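Long-range contacts in ribonucleoside-diphosphate reductase (Pseudomonas aeruginosa, PDB 5IM3), which probably catalyses the thioredoxin-dependent reduction of ribonucleoside diphosphates to the deoxyribonucleotides needed for DNA synthesis, and binds the allosteric nucleotide dATP: residues T223-M228 against R291-T296; R572-H577 against N763-A768; Q698-L703 against K759-S764; T850-E855 against N877-G882; A881-K886 against L906-A911. All blocks are in the same frame, centred on the assembly; numbering follows the deposited sequence.

From the N terminus, contact 1 comes first: it closes a mostly helical loop that runs from the second ATP cone into the all-alpha domain. The other four lie further along the chain, in or at the end of the barrel region, with centres 34 to 41 Å from that of contact 1. Contact 2 spans the longest loop, from 572-577 to 763-768. Contact 3 nests inside it, since both end on the same strip of chain and share Asn763 and Ser764. Contact 4 closes a short loop through helix 856-866 and lays a turn on strand 878-881; contact 5, sharing Ala881 and Gly882, closes the next, through helix 885-897, and joins that strand to 906-909.

Contact 1 of 5, residues T223-M228 against R291-T296; sequences TARLLM and RDQQFT
Arg225, on the helix 219-239, reaches across to the backbone carbonyl of Gln293 and holds that one oxygen side-on with two nitrogens. Arg225 NH2 lies 2.9 Å from Gln293 O, and Arg225 NE gives a longer bond of 3.2 Å to the same atom. The NE bond falls in the carbonyl plane on a lone pair, whereas NH2 approaches tilted out of that plane. Gln293 also folds over its partner: its CB sits above one face of the guanidinium, toward the rim, its chain crosses that of Arg225 at about a right angle, and its amide stacks on the guanidinium, planes 24° apart, with NE2 3.5 Å from Arg225 CD.

Beside it the contact is van der Waals packing. Ala224 CB presses on Phe295 O at 3.3 Å, and Met228, bent at both chi2 and chi3, brings CE to 3.9 Å from Asp292 CB and obliquely up to the Phe295 ring.

Second-shell groups fix these positions. Asp292 is held by Gln320 and Tyr254, and Phe295 meets Phe351 edge-to-face. The segment 291-296 leads into the helix 297-307, which Thr296 N-caps through OG1 to the backbone N of Gly299. The second ATP cone is thus joined to the all-alpha domain by an arginine that bonds to the backbone carbonyls of Gln293, Ala172 and Glu174, so its positive charge is probably stabilised by carbonyl dipoles.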
# COMPACT_ATOMS: atom_id res chain seq x y z
N THR A 223 -40.22 34.14 3.29
CA THR A 223 -40.29 33.47 1.99
C THR A 223 -41.52 32.57 1.91
O THR A 223 -42.21 32.55 0.89
CB THR A 223 -39.01 32.66 1.76
OG1 THR A 223 -37.87 33.49 1.97
CG2 THR A 223 -38.98 32.11 0.34
N ALA A 224 -41.80 31.83 2.98
CA ALA A 224 -42.97 30.95 2.98
C ALA A 224 -44.27 31.75 2.91
O ALA A 224 -45.20 31.37 2.20
CB ALA A 224 -42.96 30.06 4.23
N ARG A 225 -44.34 32.86 3.65
CA ARG A 225 -45.57 33.65 3.66
C ARG A 225 -45.85 34.27 2.30
O ARG A 225 -47.01 34.44 1.93
CB ARG A 225 -45.48 34.72 4.75
CG ARG A 225 -45.38 34.13 6.14
CD ARG A 225 -45.10 35.19 7.18
NE ARG A 225 -44.73 34.61 8.47
CZ ARG A 225 -44.47 35.31 9.57
NH1 ARG A 225 -44.54 36.64 9.55
NH2 ARG A 225 -44.14 34.68 10.68
N LEU A 226 -44.80 34.62 1.55
CA LEU A 226 -45.00 35.15 0.21
C LEU A 226 -45.49 34.06 -0.75
O LEU A 226 -46.42 34.29 -1.53
CB LEU A 226 -43.70 35.77 -0.31
CG LEU A 226 -43.21 36.99 0.48
CD1 LEU A 226 -41.81 37.40 0.04
CD2 LEU A 226 -44.18 38.16 0.33
N LEU A 227 -44.88 32.87 -0.69
CA LEU A 227 -45.33 31.76 -1.53
C LEU A 227 -46.79 31.41 -1.26
O LEU A 227 -47.49 30.95 -2.16
CB LEU A 227 -44.44 30.54 -1.29
CG LEU A 227 -44.83 29.25 -2.01
CD1 LEU A 227 -44.85 29.45 -3.52
CD2 LEU A 227 -43.89 28.12 -1.63
N MET A 228 -47.25 31.61 -0.02
CA MET A 228 -48.63 31.28 0.32
C MET A 228 -49.62 32.03 -0.55
O MET A 228 -50.75 31.56 -0.75
CB MET A 228 -48.88 31.60 1.80
CG MET A 228 -50.12 30.95 2.38
SD MET A 228 -49.85 29.22 2.79
CE MET A 228 -48.67 29.39 4.14
N ARG A 291 -51.77 30.59 12.11
CA ARG A 291 -50.79 29.52 12.17
C ARG A 291 -50.10 29.27 10.84
O ARG A 291 -49.11 28.54 10.80
CB ARG A 291 -51.45 28.24 12.68
CG ARG A 291 -52.24 28.47 13.96
CD ARG A 291 -52.58 27.18 14.68
NE ARG A 291 -53.50 27.42 15.78
CZ ARG A 291 -53.83 26.51 16.69
NH1 ARG A 291 -53.31 25.29 16.63
NH2 ARG A 291 -54.68 26.81 17.66
N ASP A 292 -50.59 29.88 9.75
CA ASP A 292 -49.85 29.84 8.49
C ASP A 292 -48.52 30.59 8.60
O ASP A 292 -47.57 30.27 7.88
CB ASP A 292 -50.69 30.44 7.36
CG ASP A 292 -51.69 29.46 6.79
OD1 ASP A 292 -51.81 28.34 7.33
OD2 ASP A 292 -52.37 29.81 5.80
N GLN A 293 -48.45 31.58 9.49
CA GLN A 293 -47.22 32.34 9.68
C GLN A 293 -46.10 31.50 10.29
O GLN A 293 -44.94 31.94 10.27
CB GLN A 293 -47.49 33.56 10.56
CG GLN A 293 -48.66 34.43 10.11
CD GLN A 293 -48.48 34.98 8.70
OE1 GLN A 293 -48.67 34.26 7.72
NE2 GLN A 293 -48.12 36.25 8.60
N GLN A 294 -46.41 30.32 10.82
CA GLN A 294 -45.41 29.49 11.48
C GLN A 294 -44.46 28.81 10.50
O GLN A 294 -43.39 28.36 10.90
CB GLN A 294 -46.09 28.42 12.34
CG GLN A 294 -47.06 28.96 13.37
CD GLN A 294 -47.90 27.88 14.01
OE1 GLN A 294 -47.85 26.71 13.60
NE2 GLN A 294 -48.70 28.25 15.00
N PHE A 295 -44.83 28.73 9.22
CA PHE A 295 -44.15 27.86 8.28
C PHE A 295 -42.80 28.41 7.86
O PHE A 295 -42.67 29.59 7.51
CB PHE A 295 -45.01 27.64 7.04
CG PHE A 295 -46.08 26.60 7.22
CD1 PHE A 295 -45.75 25.26 7.33
CD2 PHE A 295 -47.42 26.97 7.27
CE1 PHE A 295 -46.73 24.31 7.50
CE2 PHE A 295 -48.40 26.02 7.43
CZ PHE A 295 -48.06 24.69 7.55
N THR A 296 -41.79 27.55 7.90
CA THR A 296 -40.55 27.78 7.18
C THR A 296 -40.76 27.48 5.70
O THR A 296 -41.71 26.80 5.30
CB THR A 296 -39.43 26.91 7.73
OG1 THR A 296 -39.75 25.53 7.51
CG2 THR A 296 -39.24 27.15 9.22

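Contact 2 of 5, residues R572-H577 against N763-A768; sequences RSPQQH and NSNIMA
Ser764 OG is held by two groups, the backbone oxygen of His655 and, through a weak bond of 3.5 Å, Asn765 ND2; its CB meanwhile lies against the side chain of Gln575. The contact is made between loops of the barrel domain of the reductase: a type I beta turn from Ser573 to Gln576, following the helix 566-571, packs on the irregular chain that leads toward the helix 773-779.

Ser764 CB stands 3.5 Å from Gln575 CD and at almost equal distances from the CG, OE1 and NE2 around it, and therefore covers the middle of the carboxamide from above. The glutamine chain is bent at chi2 (-69°), which lays the amide flat beneath the serine. Both ends of that amide are occupied, OE1 by the hydroxyl of Tyr710 and NE2 by Thr712 OG1, and its rotation is therefore fixed.

The turn is braced from within. Gln576 NE2 returns to Ser573 O at 2.8 Å, a nearly straight bond with the oxygen in the amide plane, and Gln575 N makes a weak bond to Ser573 OG.

Across the contact no hydrogen bond forms, and the remaining touches are van der Waals. The Pro574 ring presents CG to Ser764 O at 3.5 Å, an oxygen that also accepts from Trp718 NE1. The ring's next carbon faces the asparagine beyond, Pro574 CD lying 3.6 Å from Asn765 OD1.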
# COMPACT_ATOMS: atom_id res chain seq x y z
N ARG A 572 -37.40 -6.88 28.36
CA ARG A 572 -38.08 -5.65 28.70
C ARG A 572 -39.38 -5.46 27.93
O ARG A 572 -40.06 -4.45 28.13
CB ARG A 572 -37.16 -4.45 28.45
CG ARG A 572 -35.82 -4.55 29.18
CD ARG A 572 -35.05 -3.24 29.12
NE ARG A 572 -35.82 -2.14 29.68
CZ ARG A 572 -35.48 -0.86 29.59
NH1 ARG A 572 -34.38 -0.51 28.94
NH2 ARG A 572 -36.25 0.07 30.14
N SER A 573 -39.73 -6.40 27.06
CA SER A 573 -40.99 -6.30 26.33
C SER A 573 -42.15 -6.49 27.30
O SER A 573 -42.16 -7.45 28.08
CB SER A 573 -41.05 -7.35 25.22
OG SER A 573 -42.30 -7.32 24.56
N PRO A 574 -43.15 -5.60 27.30
CA PRO A 574 -44.31 -5.80 28.18
C PRO A 574 -45.18 -6.99 27.78
O PRO A 574 -46.06 -7.37 28.57
CB PRO A 574 -45.10 -4.49 28.05
CG PRO A 574 -44.11 -3.50 27.52
CD PRO A 574 -43.20 -4.28 26.64
N GLN A 575 -44.97 -7.58 26.61
CA GLN A 575 -45.84 -8.62 26.08
C GLN A 575 -45.17 -10.00 26.10
O GLN A 575 -45.46 -10.84 25.25
CB GLN A 575 -46.27 -8.26 24.66
CG GLN A 575 -47.19 -7.04 24.59
CD GLN A 575 -48.56 -7.31 25.19
OE1 GLN A 575 -48.76 -7.15 26.39
NE2 GLN A 575 -49.49 -7.73 24.35
N GLN A 576 -44.29 -10.24 27.07
CA GLN A 576 -43.61 -11.53 27.16
C GLN A 576 -44.57 -12.68 27.42
O GLN A 576 -44.24 -13.83 27.12
CB GLN A 576 -42.56 -11.51 28.27
CG GLN A 576 -41.43 -10.54 28.03
CD GLN A 576 -40.58 -10.31 29.27
OE1 GLN A 576 -40.01 -11.25 29.83
NE2 GLN A 576 -40.50 -9.06 29.72
N HIS A 577 -45.74 -12.40 27.98
CA HIS A 577 -46.67 -13.44 28.39
C HIS A 577 -47.47 -14.03 27.24
O HIS A 577 -48.18 -15.02 27.44
CB HIS A 577 -47.64 -12.89 29.44
CG HIS A 577 -48.57 -11.85 28.91
ND1 HIS A 577 -48.13 -10.67 28.34
CD2 HIS A 577 -49.92 -11.80 28.85
CE1 HIS A 577 -49.16 -9.95 27.96
NE2 HIS A 577 -50.26 -10.61 28.26
N ASN A 763 -52.76 0.38 25.80
CA ASN A 763 -51.78 0.07 24.77
C ASN A 763 -50.65 -0.77 25.34
O ASN A 763 -50.11 -0.46 26.40
CB ASN A 763 -51.22 1.37 24.17
CG ASN A 763 -52.31 2.34 23.76
OD1 ASN A 763 -52.63 3.28 24.48
ND2 ASN A 763 -52.88 2.11 22.58
N SER A 764 -50.29 -1.84 24.62
CA SER A 764 -49.23 -2.73 25.08
C SER A 764 -47.86 -2.06 25.04
O SER A 764 -47.01 -2.33 25.89
CB SER A 764 -49.20 -4.01 24.23
OG SER A 764 -48.98 -3.70 22.86
N ASN A 765 -47.64 -1.19 24.05
CA ASN A 765 -46.42 -0.40 23.95
C ASN A 765 -46.82 1.03 23.63
O ASN A 765 -47.81 1.27 22.94
CB ASN A 765 -45.48 -0.95 22.86
CG ASN A 765 -44.82 -2.27 23.26
OD1 ASN A 765 -43.69 -2.29 23.74
ND2 ASN A 765 -45.53 -3.37 23.04
N ILE A 766 -46.06 1.99 24.16
CA ILE A 766 -46.40 3.40 24.10
C ILE A 766 -45.39 4.19 23.28
O ILE A 766 -45.76 5.01 22.43
CB ILE A 766 -46.54 4.02 25.51
CG1 ILE A 766 -47.33 3.11 26.46
CG2 ILE A 766 -47.22 5.37 25.40
CD1 ILE A 766 -48.79 3.04 26.17
N MET A 767 -44.10 3.99 23.54
CA MET A 767 -43.06 4.91 23.11
C MET A 767 -42.06 4.24 22.18
O MET A 767 -41.69 3.07 22.38
CB MET A 767 -42.33 5.49 24.31
CG MET A 767 -43.25 6.13 25.32
SD MET A 767 -42.44 6.34 26.90
CE MET A 767 -41.29 7.65 26.49
N ALA A 768 -41.62 4.99 21.18
CA ALA A 768 -40.55 4.58 20.28
C ALA A 768 -40.06 5.82 19.55
O ALA A 768 -40.87 6.61 19.07
CB ALA A 768 -41.03 3.52 19.29

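Contact 3 of 5, residues Q698-L703 against K759-S764; sequences QASCDL and KGIRNS
The carboxamide of Asn763 meets Ser700 through its oxygen: Ser700 OG donates to Asn763 OD1 at 2.8 Å, approaching only 18° from the carbonyl plane. The amide nitrogen turns to Asp635 OD1 and Arg656 O, which fixes the plane of the group. Here the helix 679-707 of the barrel domain is lined by the loop that follows the helix 751-757, where Gly760 leaves helical geometry with a positive phi.

With its hydroxyl anti to the backbone nitrogen (chi1 -155°), Ser700 points OG into this loop. The peptide N-H of Arg762 then bonds to Ser700 O at 3.1 Å, from above the carbonyl plane, and weakly to Ser700 OG as well, so one helical residue anchors two successive loop residues.

Arg762 lays its aliphatic start on the helix, CB being 3.5 Å from Leu703 CB, before a bend at chi2 carries the guanidinium off to a salt bridge with Asp635 and a bond to Gly708 O. Next to Ser700 on the helix, Cys701 SG meets the methyl branch of Ile761, CG2 lying 3.4 Å away.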
# COMPACT_ATOMS: atom_id res chain seq x y z
N GLN A 698 -49.42 7.55 31.74
CA GLN A 698 -50.62 8.04 32.38
C GLN A 698 -51.76 8.22 31.38
O GLN A 698 -52.92 7.94 31.69
CB GLN A 698 -50.33 9.36 33.10
CG GLN A 698 -51.50 9.91 33.89
CD GLN A 698 -51.19 11.22 34.57
OE1 GLN A 698 -50.57 12.11 33.98
NE2 GLN A 698 -51.60 11.35 35.82
N ALA A 699 -51.44 8.69 30.17
CA ALA A 699 -52.46 8.86 29.14
C ALA A 699 -53.06 7.52 28.74
O ALA A 699 -54.27 7.42 28.51
CB ALA A 699 -51.87 9.56 27.92
N SER A 700 -52.23 6.48 28.64
CA SER A 700 -52.75 5.17 28.29
C SER A 700 -53.73 4.65 29.34
O SER A 700 -54.69 3.96 29.01
CB SER A 700 -51.60 4.18 28.09
OG SER A 700 -51.97 3.12 27.23
N CYS A 701 -53.50 4.99 30.61
CA CYS A 701 -54.45 4.62 31.66
C CYS A 701 -55.78 5.33 31.47
O CYS A 701 -56.84 4.77 31.76
CB CYS A 701 -53.87 4.95 33.04
SG CYS A 701 -52.36 4.06 33.49
N ASP A 702 -55.75 6.58 31.00
CA ASP A 702 -56.99 7.32 30.80
C ASP A 702 -57.82 6.72 29.68
O ASP A 702 -59.05 6.63 29.78
CB ASP A 702 -56.69 8.79 30.51
CG ASP A 702 -55.95 9.48 31.64
OD1 ASP A 702 -55.93 8.92 32.76
OD2 ASP A 702 -55.39 10.57 31.41
N LEU A 703 -57.17 6.29 28.60
CA LEU A 703 -57.90 5.62 27.52
C LEU A 703 -58.46 4.28 27.98
O LEU A 703 -59.55 3.88 27.56
CB LEU A 703 -56.98 5.43 26.31
CG LEU A 703 -56.42 6.72 25.69
CD1 LEU A 703 -55.47 6.39 24.56
CD2 LEU A 703 -57.55 7.63 25.20
N LYS A 759 -54.19 -1.69 37.09
CA LYS A 759 -55.63 -1.77 36.87
C LYS A 759 -56.01 -1.77 35.40
O LYS A 759 -57.15 -2.11 35.07
CB LYS A 759 -56.32 -0.61 37.59
CG LYS A 759 -56.29 -0.73 39.11
CD LYS A 759 -56.21 0.63 39.79
CE LYS A 759 -57.45 1.48 39.54
NZ LYS A 759 -57.32 2.82 40.17
N GLY A 760 -55.09 -1.42 34.50
CA GLY A 760 -55.36 -1.46 33.08
C GLY A 760 -54.80 -0.29 32.31
O GLY A 760 -54.90 0.86 32.76
N ILE A 761 -54.20 -0.56 31.15
CA ILE A 761 -53.86 0.49 30.20
C ILE A 761 -54.35 0.07 28.82
O ILE A 761 -54.68 -1.10 28.57
CB ILE A 761 -52.35 0.81 30.15
CG1 ILE A 761 -51.53 -0.40 29.74
CG2 ILE A 761 -51.89 1.33 31.50
CD1 ILE A 761 -50.06 -0.07 29.55
N ARG A 762 -54.40 1.05 27.92
CA ARG A 762 -55.02 0.87 26.62
C ARG A 762 -54.07 0.31 25.57
O ARG A 762 -54.54 -0.20 24.55
CB ARG A 762 -55.58 2.23 26.14
CG ARG A 762 -56.23 2.24 24.77
CD ARG A 762 -57.45 1.34 24.70
NE ARG A 762 -58.14 1.48 23.42
CZ ARG A 762 -59.19 0.76 23.04
NH1 ARG A 762 -59.68 -0.17 23.85
NH2 ARG A 762 -59.74 0.98 21.86
N ASN A 763 -52.76 0.38 25.80
CA ASN A 763 -51.78 0.07 24.77
C ASN A 763 -50.65 -0.77 25.34
O ASN A 763 -50.11 -0.46 26.40
CB ASN A 763 -51.22 1.37 24.17
CG ASN A 763 -52.31 2.34 23.76
OD1 ASN A 763 -52.63 3.28 24.48
ND2 ASN A 763 -52.88 2.11 22.58
N SER A 764 -50.29 -1.84 24.62
CA SER A 764 -49.23 -2.73 25.08
C SER A 764 -47.86 -2.06 25.04
O SER A 764 -47.01 -2.33 25.89
CB SER A 764 -49.20 -4.01 24.23
OG SER A 764 -48.98 -3.70 22.86

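Contact 4 of 5, residues T850-E855 against N877-G882; sequences TAFEVE and NLYIAG
Ala851 and Phe852 enclose Tyr879 in the tight part of this contact. The methyl group of Ala851 stands squarely over the tyrosine ring, its CB 3.8 Å from the ring centroid and only 9° off the normal, a CH-pi contact. Phe852 meets the same ring at its edge: the two form a T-shaped pair, with centroids 5.6 Å apart and planes at 86°, in which the rim of Tyr879 is directed at the face of Phe852. Tyr879 CB also lies over that phenyl face, displaced toward the rim, and packs at 3.6 Å on Ala851 O. The backbone of the strand borders the phenylalanine too, with Ile880 C and Ala881 N at the ring edge and Phe852 CE1 3.7 Å from Ile880 O.

The segment 850-855 makes a turn, closed by the bond from Glu853 N to Thr850 O, and lies across the strand 878-881, which runs parallel to the strand 906-909 in a two-stranded sheet of the barrel region. Phe852 reaches over to this second strand and touches Arg907 and Leu909. Beyond the rings, the tyrosine hydroxyl bonds to Glu786 OE1, which anchors the far end of the ring.

Toward Ala881 the packing is looser. Its CB is 3.9 Å from Phe852 O and 4.2 Å from Phe852 CD1, and the residue is partly open to solvent. No hydrogen bond links the two segments. Past the turn, Glu855 is exposed and pairs with Arg857.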
# COMPACT_ATOMS: atom_id res chain seq x y z
N THR A 850 -20.58 19.65 15.61
CA THR A 850 -21.33 18.88 14.63
C THR A 850 -21.29 17.39 14.98
O THR A 850 -20.60 16.96 15.90
CB THR A 850 -20.79 19.24 13.24
OG1 THR A 850 -21.64 20.23 12.65
CG2 THR A 850 -20.69 18.04 12.31
N ALA A 851 -22.07 16.59 14.25
CA ALA A 851 -22.19 15.16 14.56
C ALA A 851 -20.84 14.45 14.59
O ALA A 851 -20.61 13.59 15.44
CB ALA A 851 -23.12 14.50 13.55
N PHE A 852 -19.95 14.78 13.65
CA PHE A 852 -18.67 14.08 13.57
C PHE A 852 -17.61 14.66 14.51
O PHE A 852 -16.52 14.09 14.60
CB PHE A 852 -18.14 14.10 12.14
CG PHE A 852 -18.61 12.93 11.33
CD1 PHE A 852 -18.20 11.65 11.64
CD2 PHE A 852 -19.45 13.11 10.25
CE1 PHE A 852 -18.62 10.56 10.91
CE2 PHE A 852 -19.88 12.03 9.50
CZ PHE A 852 -19.47 10.76 9.84
N GLU A 853 -17.90 15.76 15.20
CA GLU A 853 -16.98 16.30 16.20
C GLU A 853 -17.60 16.28 17.59
O GLU A 853 -17.16 17.01 18.48
CB GLU A 853 -16.51 17.71 15.82
CG GLU A 853 -17.54 18.58 15.11
CD GLU A 853 -16.93 19.66 14.24
OE1 GLU A 853 -15.84 19.42 13.66
OE2 GLU A 853 -17.54 20.73 14.10
N VAL A 854 -18.62 15.44 17.80
CA VAL A 854 -19.08 15.05 19.12
C VAL A 854 -18.65 13.61 19.34
O VAL A 854 -18.92 12.74 18.50
CB VAL A 854 -20.61 15.20 19.27
CG1 VAL A 854 -21.05 14.70 20.65
CG2 VAL A 854 -21.04 16.64 19.08
N GLU A 855 -18.00 13.35 20.47
CA GLU A 855 -17.55 12.00 20.76
C GLU A 855 -18.74 11.05 20.87
O GLU A 855 -19.78 11.40 21.43
CB GLU A 855 -16.72 11.97 22.04
CG GLU A 855 -15.45 12.79 21.96
CD GLU A 855 -14.58 12.62 23.19
OE1 GLU A 855 -14.26 11.46 23.53
OE2 GLU A 855 -14.23 13.64 23.82
N ASN A 877 -28.47 6.46 15.10
CA ASN A 877 -27.32 6.57 14.23
C ASN A 877 -26.09 6.95 15.04
O ASN A 877 -26.18 7.74 15.99
CB ASN A 877 -27.57 7.60 13.13
CG ASN A 877 -28.65 7.17 12.17
OD1 ASN A 877 -28.73 6.00 11.80
ND2 ASN A 877 -29.49 8.11 11.77
N LEU A 878 -24.95 6.37 14.69
CA LEU A 878 -23.70 6.65 15.36
C LEU A 878 -22.70 7.23 14.37
O LEU A 878 -22.60 6.76 13.23
CB LEU A 878 -23.12 5.40 16.02
CG LEU A 878 -23.90 4.88 17.24
CD1 LEU A 878 -23.24 3.63 17.78
CD2 LEU A 878 -24.01 5.93 18.33
N TYR A 879 -21.99 8.26 14.81
CA TYR A 879 -21.02 8.97 13.98
C TYR A 879 -19.64 8.78 14.60
O TYR A 879 -19.44 9.08 15.78
CB TYR A 879 -21.38 10.45 13.88
CG TYR A 879 -22.78 10.67 13.35
CD1 TYR A 879 -23.88 10.63 14.19
CD2 TYR A 879 -22.99 10.89 11.99
CE1 TYR A 879 -25.15 10.82 13.71
CE2 TYR A 879 -24.27 11.09 11.50
CZ TYR A 879 -25.34 11.05 12.36
OH TYR A 879 -26.61 11.24 11.87
N ILE A 880 -18.70 8.28 13.81
CA ILE A 880 -17.37 7.94 14.29
C ILE A 880 -16.36 8.48 13.29
O ILE A 880 -16.30 8.01 12.15
CB ILE A 880 -17.19 6.43 14.48
CG1 ILE A 880 -18.17 5.92 15.54
CG2 ILE A 880 -15.74 6.12 14.86
CD1 ILE A 880 -18.07 4.44 15.83
N ALA A 881 -15.58 9.47 13.72
CA ALA A 881 -14.41 9.89 12.98
C ALA A 881 -13.18 9.16 13.52
O ALA A 881 -13.16 8.74 14.68
CB ALA A 881 -14.22 11.40 13.07
N GLY A 882 -12.17 9.02 12.67
CA GLY A 882 -11.01 8.22 13.01
C GLY A 882 -11.11 6.84 12.39
O GLY A 882 -10.14 6.33 11.83

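Contact 5 of 5, residues A881-K886 against L906-A911; sequences AGASGK and LRALAA
Ala881 ends its strand beside Leu909 in a parallel bridge, the two CA atoms 4.8 Å apart, and both side chains project from the same face of the sheet, the one where Phe852 lies. Its CA is 3.7 Å from Leu909 O. At Gly882 the backbone swings out of the strand with a positive phi of 99°, angles at which a CB would run into the carbonyl oxygen of Ala881. The glycine nitrogen lies 3.0 Å from Leu909 O, so the peptide stays close to the neighbouring strand as the chain departs.

Ala883 carries most of the side-chain packing. Its CB is directed back at the second strand and comes within 3.1 Å of Leu909 O, a tight approach. The same methyl meets Ala910 CB at 3.9 Å and, more loosely, Ala908 CB at 4.4 Å. Phe556 of helix 544-558 touches both Ala883 and Ala908.

These residues form the first bend of a beta-alpha-beta crossover, in which the strand 878-881 leads through the helix 885-897 to the parallel strand 906-909. The contact lies at the surface, and Leu909 and Ala910 are exposed.

Ser884 then N-caps the helix, with chi1 of 63° bringing its OG to the backbone nitrogen of Lys887. Helix 885-897 starts here and packs on Leu906 through Leu888 and Tyr892, while Lys887 NZ bonds to Ala881 O.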
# COMPACT_ATOMS: atom_id res chain seq x y z
N ALA A 881 -15.58 9.47 13.72
CA ALA A 881 -14.41 9.89 12.98
C ALA A 881 -13.18 9.16 13.52
O ALA A 881 -13.16 8.74 14.68
CB ALA A 881 -14.22 11.40 13.07
N GLY A 882 -12.17 9.02 12.67
CA GLY A 882 -11.01 8.22 13.01
C GLY A 882 -11.11 6.84 12.39
O GLY A 882 -10.14 6.33 11.83
N ALA A 883 -12.30 6.24 12.49
CA ALA A 883 -12.61 4.97 11.85
C ALA A 883 -11.50 3.94 12.00
O ALA A 883 -10.60 3.85 11.17
CB ALA A 883 -12.91 5.18 10.37
N SER A 884 -11.57 3.15 13.07
CA SER A 884 -10.72 1.98 13.24
C SER A 884 -11.57 0.85 13.79
O SER A 884 -12.57 1.08 14.47
CB SER A 884 -9.54 2.27 14.18
OG SER A 884 -10.00 2.58 15.48
N GLY A 885 -11.17 -0.38 13.48
CA GLY A 885 -11.82 -1.53 14.09
C GLY A 885 -11.76 -1.48 15.60
O GLY A 885 -12.69 -1.91 16.28
N LYS A 886 -10.66 -0.95 16.15
CA LYS A 886 -10.55 -0.76 17.59
C LYS A 886 -11.62 0.20 18.09
O LYS A 886 -12.26 -0.05 19.12
CB LYS A 886 -9.15 -0.23 17.93
CG LYS A 886 -8.88 -0.06 19.41
CD LYS A 886 -7.76 0.94 19.65
CE LYS A 886 -7.16 0.79 21.03
NZ LYS A 886 -6.37 -0.46 21.15
N LEU A 906 -24.23 3.20 10.79
CA LEU A 906 -22.90 3.67 11.16
C LEU A 906 -22.44 4.66 10.11
O LEU A 906 -22.41 4.34 8.92
CB LEU A 906 -21.91 2.51 11.28
CG LEU A 906 -20.44 2.92 11.45
CD1 LEU A 906 -20.22 3.64 12.77
CD2 LEU A 906 -19.55 1.71 11.34
N ARG A 907 -22.11 5.87 10.55
CA ARG A 907 -21.50 6.89 9.69
C ARG A 907 -20.04 7.01 10.12
O ARG A 907 -19.75 7.47 11.23
CB ARG A 907 -22.24 8.22 9.82
CG ARG A 907 -23.71 8.14 9.44
CD ARG A 907 -23.90 8.11 7.93
NE ARG A 907 -25.32 8.12 7.57
CZ ARG A 907 -26.02 7.06 7.17
NH1 ARG A 907 -25.44 5.87 7.06
NH2 ARG A 907 -27.30 7.20 6.87
N ALA A 908 -19.13 6.57 9.25
CA ALA A 908 -17.72 6.46 9.59
C ALA A 908 -16.87 7.27 8.62
O ALA A 908 -17.11 7.25 7.41
CB ALA A 908 -17.28 4.99 9.58
N LEU A 909 -15.88 7.97 9.17
CA LEU A 909 -14.89 8.70 8.39
C LEU A 909 -13.50 8.22 8.79
O LEU A 909 -13.16 8.20 9.97
CB LEU A 909 -14.99 10.21 8.63
CG LEU A 909 -16.25 10.93 8.14
CD1 LEU A 909 -16.14 12.42 8.43
CD2 LEU A 909 -16.49 10.69 6.65
N ALA A 910 -12.71 7.82 7.79
CA ALA A 910 -11.34 7.40 8.02
C ALA A 910 -10.33 8.52 7.81
O ALA A 910 -9.12 8.26 7.80
CB ALA A 910 -11.00 6.22 7.10
N ALA A 911 -10.80 9.76 7.66
CA ALA A 911 -9.89 10.88 7.44
C ALA A 911 -9.18 11.29 8.73
O ALA A 911 -7.97 11.57 8.71
CB ALA A 911 -10.65 12.07 6.86